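Local coordinates for protein aromatic-L-amino-acid decarboxylase (Catharanthus roseus, PDB 6EEW) that decarboxylates L-tryptophan to tryptamine and 5-hydroxy-L-tryptophan to serotonin as a homodimer that uses pyridoxal 5'-phosphate, at residues A[113-116]-A[117-121]; A[57-60]-A[61-65]; A[75-78]-A[79-83]. All blocks are in the same frame, centred on the assembly; numbering follows the deposited sequence.

Overall arrangement
Along the chain the three contacts come in series, each within one continuous run of residues, so none nests in or crosses another and none closes a long loop. Contact 2 comes first, a short turn (57-65) in the loop between helices 24-44 and 74-85. Contact 3 (75-83) lies on helix 74-85, its centre about 14 Å from that of contact 2, and the two touch where Arg62 packs on the backbone of Lys83. Contact 1 (113-121) ends helix 107-119, its nearest atoms about 14 Å from contact 3 and 22 Å from contact 2. All three also touch the second subunit, placing helix 74-85, the loop before it and the end of helix 107-119 at the dimer interface.

Contact 1. Residues A[113-116]-A[117-121]; sequences EMLS and TALNS
Glu113 O takes two bonds from Thr117, one from the backbone N and one from OG1, each 2.9 Å long and arriving from opposite faces of the carbonyl plane. The hydroxyl can bend back to it because OG1 stands beside its own backbone N, anti to the carbonyl carbon (chi1 -62°). Lys372 gives OG1 a further partner. The remaining backbone bonds continue the helix: Ala118 N to Met114 O and Leu119 N to Leu115 O, both 2.9 Å, then a longer one from Asn120 N to Ser116 O at 3.2 Å. This is the C-terminal end of helix 107-119, where Asn120 leaves helical geometry with a positive phi of 50°. Its side chain lies about 7 Å from a bound tryptophan, and its OD1 accepts a bond from Leu325 N of the second subunit.

Between the two segments the apolar contact is Leu115 with Leu119, side by side and pointing the same way, CD1 of Leu115 4.2 Å from CG of Leu119; Leu115 also packs on Leu376 and on Ile81 of the second subunit. The polar ends turn to other parts of the chain: Glu113 OE2 forms a salt bridge with Lys377, and Ser116 OG bonds to Phe373 O.

Contact 2. Residues A[57-60]-A[61-65]; sequences GYLR and KRIPE
Leu59 O receives the backbone N of Arg62 at 3.2 Å, and more weakly that of Ile63. A weak bond of 3.5 Å also joins Lys61 N to Tyr58 O. Residues 58-60 keep helical backbone angles without the regular bonding of a helix, and the chain then straightens through Ile63 and Pro64.

Arg60 folds its side chain over this straightened part. Bends at chi2 and chi3 (76° and -67°) bring NH2 to Ile63 O at 2.7 Å; the oxygen lies close to the guanidinium plane, although the nitrogen stands well above the plane of the carbonyl. CG of Glu65 covers one face of the same guanidinium, 4.1 Å from CZ. NE of Arg60 is buried here and has no partner.

On the other flank the extended chain of Arg62 carries its guanidinium to the edge of the Tyr58 ring. The two planes are 83° apart, with Tyr58 CD2 3.9 Å from Arg62 CZ, over the face of the guanidinium. Tyr58 OH bonds to the backbone O of Asp84, whose OD1 makes a long, weak ion pair with Arg62 NH1. CG of Leu59 lies 4.0 Å from CD1 of Ile63.

Glu134 of the second subunit bonds to the N atoms of Gly57 and Leu59, and Trp142 of that subunit bonds to Pro64 O. The arrangement is a turn with i to i+3 backbone bonds that runs into an extended segment, in the interhelical loop packed on helix 130-146 of the second subunit.

Contact 3. Residues A[75-78]-A[79-83]; sequences DDIM and KDIQK
Ile77 and Ile81 make the apolar side of this stretch of helix 74-85, CG2 of Ile77 lying 4.1 Å from CD1 of Ile81 as the two side chains cross at a slant. Backbone bonds join Lys79 N to Asp75 O (3.0 Å), Asp80 N to Asp76 O (2.9 Å), Ile81 N to Ile77 O (2.9 Å) and Gln82 N to Met78 O (3.0 Å); the helix widens into a pi-type turn at 81-83. The end of Met78 is modelled too close to Ile81 for its position to be trusted, but the residue packs on Arg33 of helix 24-44. Trp379 of the second subunit meets Ile81, which makes this the packed side.

The solvent side is looser. Lys79 and Gln82 are exposed, and OD1 of Asp76 is 4.5 Å from NZ of Lys79, too far for a salt bridge; Asp76 is only partly exposed and packs on Arg383 of the second subunit. Asp75 and Asp80 pair with residues of other helices: Asp75 OD1 with Arg33, Asp80 OD2 with Arg383 of the second subunit.

Backbone bonds and the Ile77-Ile81 contact therefore give the stretch its internal cohesion, whereas its salt bridges run outward, to helix 24-44 and across the dimer interface.

Contact 1. Residues A[113-116]-A[117-121]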
loop_
_atom_site.group_PDB
_atom_site.type_symbol
_atom_site.label_atom_id
_atom_site.label_comp_id
_atom_site.label_asym_id
_atom_site.label_seq_id
_atom_site.Cartn_x
_atom_site.Cartn_y
_atom_site.Cartn_z
ATOM N N GLU A 113 -7.659 11.979 5.010
ATOM C CA GLU A 113 -6.663 11.098 5.600
ATOM C C GLU A 113 -6.913 10.908 7.090
ATOM O O GLU A 113 -6.944 9.775 7.585
ATOM C CB GLU A 113 -5.264 11.656 5.351
ATOM C CG GLU A 113 -4.726 11.290 3.976
ATOM C CD GLU A 113 -4.182 9.852 3.916
ATOM O OE1 GLU A 113 -4.020 9.227 4.994
ATOM O OE2 GLU A 113 -3.923 9.342 2.798
ATOM N N MET A 114 -7.090 12.013 7.821
ATOM C CA MET A 114 -7.349 11.929 9.253
ATOM C C MET A 114 -8.539 11.033 9.537
ATOM O O MET A 114 -8.466 10.125 10.372
ATOM C CB MET A 114 -7.590 13.315 9.833
ATOM C CG MET A 114 -6.374 14.208 9.866
ATOM S SD MET A 114 -6.806 15.818 10.560
ATOM C CE MET A 114 -7.187 15.374 12.256
ATOM N N LEU A 115 -9.664 11.309 8.879
ATOM C CA LEU A 115 -10.887 10.565 9.152
ATOM C C LEU A 115 -10.759 9.114 8.717
ATOM O O LEU A 115 -11.144 8.202 9.461
ATOM C CB LEU A 115 -12.059 11.248 8.458
ATOM C CG LEU A 115 -13.494 10.755 8.618
ATOM C CD1 LEU A 115 -13.878 10.638 10.078
ATOM C CD2 LEU A 115 -14.439 11.687 7.864
ATOM N N SER A 116 -10.201 8.877 7.523
ATOM C CA SER A 116 -10.034 7.523 7.027
ATOM C C SER A 116 -9.196 6.701 7.987
ATOM O O SER A 116 -9.484 5.519 8.231
ATOM C CB SER A 116 -9.375 7.570 5.649
ATOM O OG SER A 116 -8.989 6.276 5.230
ATOM N N THR A 117 -8.160 7.321 8.557
ATOM C CA THR A 117 -7.314 6.633 9.509
ATOM C C THR A 117 -8.045 6.396 10.824
ATOM O O THR A 117 -8.122 5.263 11.304
ATOM C CB THR A 117 -6.045 7.443 9.726
ATOM O OG1 THR A 117 -5.335 7.529 8.484
ATOM C CG2 THR A 117 -5.180 6.761 10.774
ATOM N N ALA A 118 -8.647 7.441 11.384
ATOM C CA ALA A 118 -9.334 7.308 12.662
ATOM C C ALA A 118 -10.383 6.205 12.616
ATOM O O ALA A 118 -10.526 5.442 13.577
ATOM C CB ALA A 118 -9.971 8.641 13.051
ATOM N N LEU A 119 -11.156 6.126 11.529
ATOM C CA LEU A 119 -12.137 5.047 11.421
ATOM C C LEU A 119 -11.445 3.689 11.383
ATOM O O LEU A 119 -11.923 2.714 11.988
ATOM C CB LEU A 119 -13.016 5.263 10.184
ATOM C CG LEU A 119 -13.949 6.483 10.191
ATOM C CD1 LEU A 119 -14.671 6.653 8.854
ATOM C CD2 LEU A 119 -14.985 6.371 11.315
ATOM N N ASN A 120 -10.284 3.629 10.730
ATOM C CA ASN A 120 -9.433 2.455 10.743
ATOM C C ASN A 120 -10.246 1.214 10.403
ATOM O O ASN A 120 -10.169 0.186 11.076
ATOM C CB ASN A 120 -8.733 2.309 12.102
ATOM C CG ASN A 120 -7.521 1.391 12.049
ATOM O OD1 ASN A 120 -6.751 1.425 11.089
ATOM N ND2 ASN A 120 -7.336 0.572 13.093
ATOM N N SER A 121 -11.067 1.327 9.368
ATOM C CA SER A 121 -11.806 0.177 8.876
ATOM C C SER A 121 -10.944 -0.599 7.895
ATOM O O SER A 121 -10.014 -0.064 7.296
ATOM C CB SER A 121 -13.100 0.616 8.209
ATOM O OG SER A 121 -12.794 1.492 7.139
#

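Contact 2. Residues A[57-60]-A[61-65]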
loop_
_atom_site.group_PDB
_atom_site.type_symbol
_atom_site.label_atom_id
_atom_site.label_comp_id
_atom_site.label_asym_id
_atom_site.label_seq_id
_atom_site.Cartn_x
_atom_site.Cartn_y
_atom_site.Cartn_z
ATOM N N GLY A 57 24.042 7.967 7.833
ATOM C CA GLY A 57 24.252 7.477 9.177
ATOM C C GLY A 57 24.200 8.527 10.260
ATOM O O GLY A 57 24.509 8.218 11.415
ATOM N N TYR A 58 23.801 9.757 9.934
ATOM C CA TYR A 58 23.812 10.813 10.941
ATOM C C TYR A 58 22.843 10.519 12.077
ATOM O O TYR A 58 23.079 10.932 13.217
ATOM C CB TYR A 58 23.441 12.153 10.308
ATOM C CG TYR A 58 21.952 12.369 10.302
ATOM C CD1 TYR A 58 21.161 11.828 9.301
ATOM C CD2 TYR A 58 21.326 13.080 11.323
ATOM C CE1 TYR A 58 19.785 12.011 9.294
ATOM C CE2 TYR A 58 19.948 13.264 11.330
ATOM C CZ TYR A 58 19.182 12.731 10.309
ATOM O OH TYR A 58 17.810 12.915 10.298
ATOM N N LEU A 59 21.728 9.852 11.785
ATOM C CA LEU A 59 20.692 9.706 12.795
ATOM C C LEU A 59 21.007 8.597 13.795
ATOM O O LEU A 59 20.430 8.584 14.887
ATOM C CB LEU A 59 19.343 9.463 12.120
ATOM C CG LEU A 59 18.128 9.624 13.032
ATOM C CD1 LEU A 59 18.084 11.026 13.618
ATOM C CD2 LEU A 59 16.843 9.293 12.291
ATOM N N ARG A 60 21.916 7.676 13.452
ATOM C CA ARG A 60 22.317 6.643 14.404
ATOM C C ARG A 60 23.019 7.238 15.617
ATOM O O ARG A 60 22.908 6.700 16.727
ATOM C CB ARG A 60 23.227 5.616 13.723
ATOM C CG ARG A 60 24.007 4.725 14.690
ATOM C CD ARG A 60 23.134 3.642 15.324
ATOM N NE ARG A 60 22.118 4.185 16.224
ATOM C CZ ARG A 60 20.943 3.603 16.461
ATOM N NH1 ARG A 60 20.631 2.465 15.853
ATOM N NH2 ARG A 60 20.072 4.163 17.295
ATOM N N LYS A 61 23.737 8.342 15.435
ATOM C CA LYS A 61 24.477 8.953 16.528
ATOM C C LYS A 61 23.594 9.771 17.464
ATOM O O LYS A 61 24.093 10.257 18.485
ATOM C CB LYS A 61 25.578 9.858 15.965
ATOM C CG LYS A 61 26.304 9.292 14.746
ATOM C CD LYS A 61 27.316 10.299 14.211
ATOM C CE LYS A 61 27.950 9.838 12.909
ATOM N NZ LYS A 61 29.029 10.769 12.470
ATOM N N ARG A 62 22.300 9.920 17.158
ATOM C CA ARG A 62 21.399 10.754 17.941
ATOM C C ARG A 62 20.233 10.000 18.562
ATOM O O ARG A 62 19.488 10.593 19.352
ATOM C CB ARG A 62 20.842 11.900 17.083
ATOM C CG ARG A 62 21.907 12.773 16.459
ATOM C CD ARG A 62 21.267 13.896 15.680
ATOM N NE ARG A 62 22.223 14.660 14.882
ATOM C CZ ARG A 62 21.893 15.700 14.119
ATOM N NH1 ARG A 62 20.628 16.099 14.046
ATOM N NH2 ARG A 62 22.824 16.337 13.425
ATOM N N ILE A 63 20.041 8.730 18.224
ATOM C CA ILE A 63 18.981 7.913 18.810
ATOM C C ILE A 63 19.607 6.731 19.533
ATOM O O ILE A 63 20.620 6.189 19.068
ATOM C CB ILE A 63 17.977 7.423 17.756
ATOM C CG1 ILE A 63 17.267 8.592 17.089
ATOM C CG2 ILE A 63 16.964 6.448 18.370
ATOM C CD1 ILE A 63 16.141 8.150 16.231
ATOM N N PRO A 64 19.063 6.319 20.674
ATOM C CA PRO A 64 19.587 5.128 21.351
ATOM C C PRO A 64 19.490 3.895 20.461
ATOM O O PRO A 64 18.649 3.807 19.561
ATOM C CB PRO A 64 18.686 4.999 22.584
ATOM C CG PRO A 64 18.204 6.383 22.836
ATOM C CD PRO A 64 18.011 6.984 21.464
ATOM N N GLU A 65 20.374 2.929 20.727
ATOM C CA GLU A 65 20.402 1.700 19.941
ATOM C C GLU A 65 19.256 0.752 20.267
ATOM O O GLU A 65 18.988 -0.166 19.483
ATOM C CB GLU A 65 21.733 0.980 20.142
ATOM C CG GLU A 65 22.891 1.673 19.471
ATOM C CD GLU A 65 24.203 1.006 19.778
ATOM O OE1 GLU A 65 24.188 -0.003 20.514
ATOM O OE2 GLU A 65 25.241 1.482 19.279
#

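Contact 3. Residues A[75-78]-A[79-83]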
loop_
_atom_site.group_PDB
_atom_site.type_symbol
_atom_site.label_atom_id
_atom_site.label_comp_id
_atom_site.label_asym_id
_atom_site.label_seq_id
_atom_site.Cartn_x
_atom_site.Cartn_y
_atom_site.Cartn_z
ATOM N N ASP A 75 6.784 15.850 25.001
ATOM C CA ASP A 75 7.611 17.040 24.801
ATOM C C ASP A 75 8.997 16.676 24.289
ATOM O O ASP A 75 9.517 17.316 23.366
ATOM C CB ASP A 75 7.729 17.826 26.107
ATOM C CG ASP A 75 6.420 18.458 26.533
ATOM O OD1 ASP A 75 5.462 18.432 25.734
ATOM O OD2 ASP A 75 6.344 18.961 27.678
ATOM N N ASP A 76 9.616 15.650 24.875
ATOM C CA ASP A 76 10.932 15.230 24.404
ATOM C C ASP A 76 10.869 14.753 22.957
ATOM O O ASP A 76 11.751 15.070 22.149
ATOM C CB ASP A 76 11.486 14.127 25.306
ATOM C CG ASP A 76 11.846 14.625 26.697
ATOM O OD1 ASP A 76 11.867 15.859 26.908
ATOM O OD2 ASP A 76 12.110 13.779 27.580
ATOM N N ILE A 77 9.814 14.013 22.609
ATOM C CA ILE A 77 9.681 13.480 21.259
ATOM C C ILE A 77 9.529 14.610 20.254
ATOM O O ILE A 77 10.154 14.607 19.190
ATOM C CB ILE A 77 8.489 12.512 21.188
ATOM C CG1 ILE A 77 8.674 11.362 22.184
ATOM C CG2 ILE A 77 8.318 12.008 19.757
ATOM C CD1 ILE A 77 7.540 10.362 22.172
ATOM N N MET A 78 8.657 15.571 20.556
ATOM C CA MET A 78 8.474 16.713 19.671
ATOM C C MET A 78 9.777 17.480 19.509
ATOM O O MET A 78 10.121 17.921 18.402
ATOM C CB MET A 78 7.377 17.614 20.224
ATOM C CG MET A 78 6.019 16.941 20.291
ATOM S SD MET A 78 5.351 16.591 18.653
ATOM C CE MET A 78 6.278 15.133 18.205
ATOM N N LYS A 79 10.522 17.647 20.606
ATOM C CA LYS A 79 11.826 18.293 20.515
ATOM C C LYS A 79 12.736 17.538 19.555
ATOM O O LYS A 79 13.391 18.141 18.695
ATOM C CB LYS A 79 12.459 18.379 21.902
ATOM C CG LYS A 79 13.704 19.239 21.958
ATOM C CD LYS A 79 14.370 19.168 23.327
ATOM C CE LYS A 79 14.891 17.772 23.638
ATOM N NZ LYS A 79 15.500 17.713 24.997
ATOM N N ASP A 80 12.766 16.208 19.668
ATOM C CA ASP A 80 13.629 15.409 18.801
ATOM C C ASP A 80 13.171 15.460 17.350
ATOM O O ASP A 80 13.986 15.335 16.434
ATOM C CB ASP A 80 13.662 13.961 19.281
ATOM C CG ASP A 80 14.334 13.808 20.629
ATOM O OD1 ASP A 80 14.887 14.816 21.127
ATOM O OD2 ASP A 80 14.296 12.686 21.184
ATOM N N ILE A 81 11.871 15.602 17.124
ATOM C CA ILE A 81 11.381 15.723 15.762
ATOM C C ILE A 81 11.818 17.052 15.170
ATOM O O ILE A 81 12.171 17.137 13.985
ATOM C CB ILE A 81 9.855 15.553 15.743
ATOM C CG1 ILE A 81 9.515 14.107 16.092
ATOM C CG2 ILE A 81 9.304 15.939 14.371
ATOM C CD1 ILE A 81 8.060 13.811 16.129
ATOM N N GLN A 82 11.801 18.109 15.984
ATOM C CA GLN A 82 12.255 19.411 15.509
ATOM C C GLN A 82 13.759 19.427 15.269
ATOM O O GLN A 82 14.230 20.096 14.343
ATOM C CB GLN A 82 11.866 20.500 16.511
ATOM C CG GLN A 82 10.526 21.156 16.225
ATOM C CD GLN A 82 10.562 22.093 15.016
ATOM O OE1 GLN A 82 11.085 21.748 13.952
ATOM N NE2 GLN A 82 10.008 23.291 15.182
ATOM N N LYS A 83 14.516 18.672 16.063
ATOM C CA LYS A 83 15.967 18.804 16.104
ATOM C C LYS A 83 16.714 17.739 15.306
ATOM O O LYS A 83 17.830 18.007 14.846
ATOM C CB LYS A 83 16.433 18.798 17.563
ATOM C CG LYS A 83 17.893 19.146 17.792
ATOM C CD LYS A 83 18.252 18.824 19.228
ATOM C CE LYS A 83 17.972 17.363 19.534
ATOM N NZ LYS A 83 18.282 17.021 20.937
#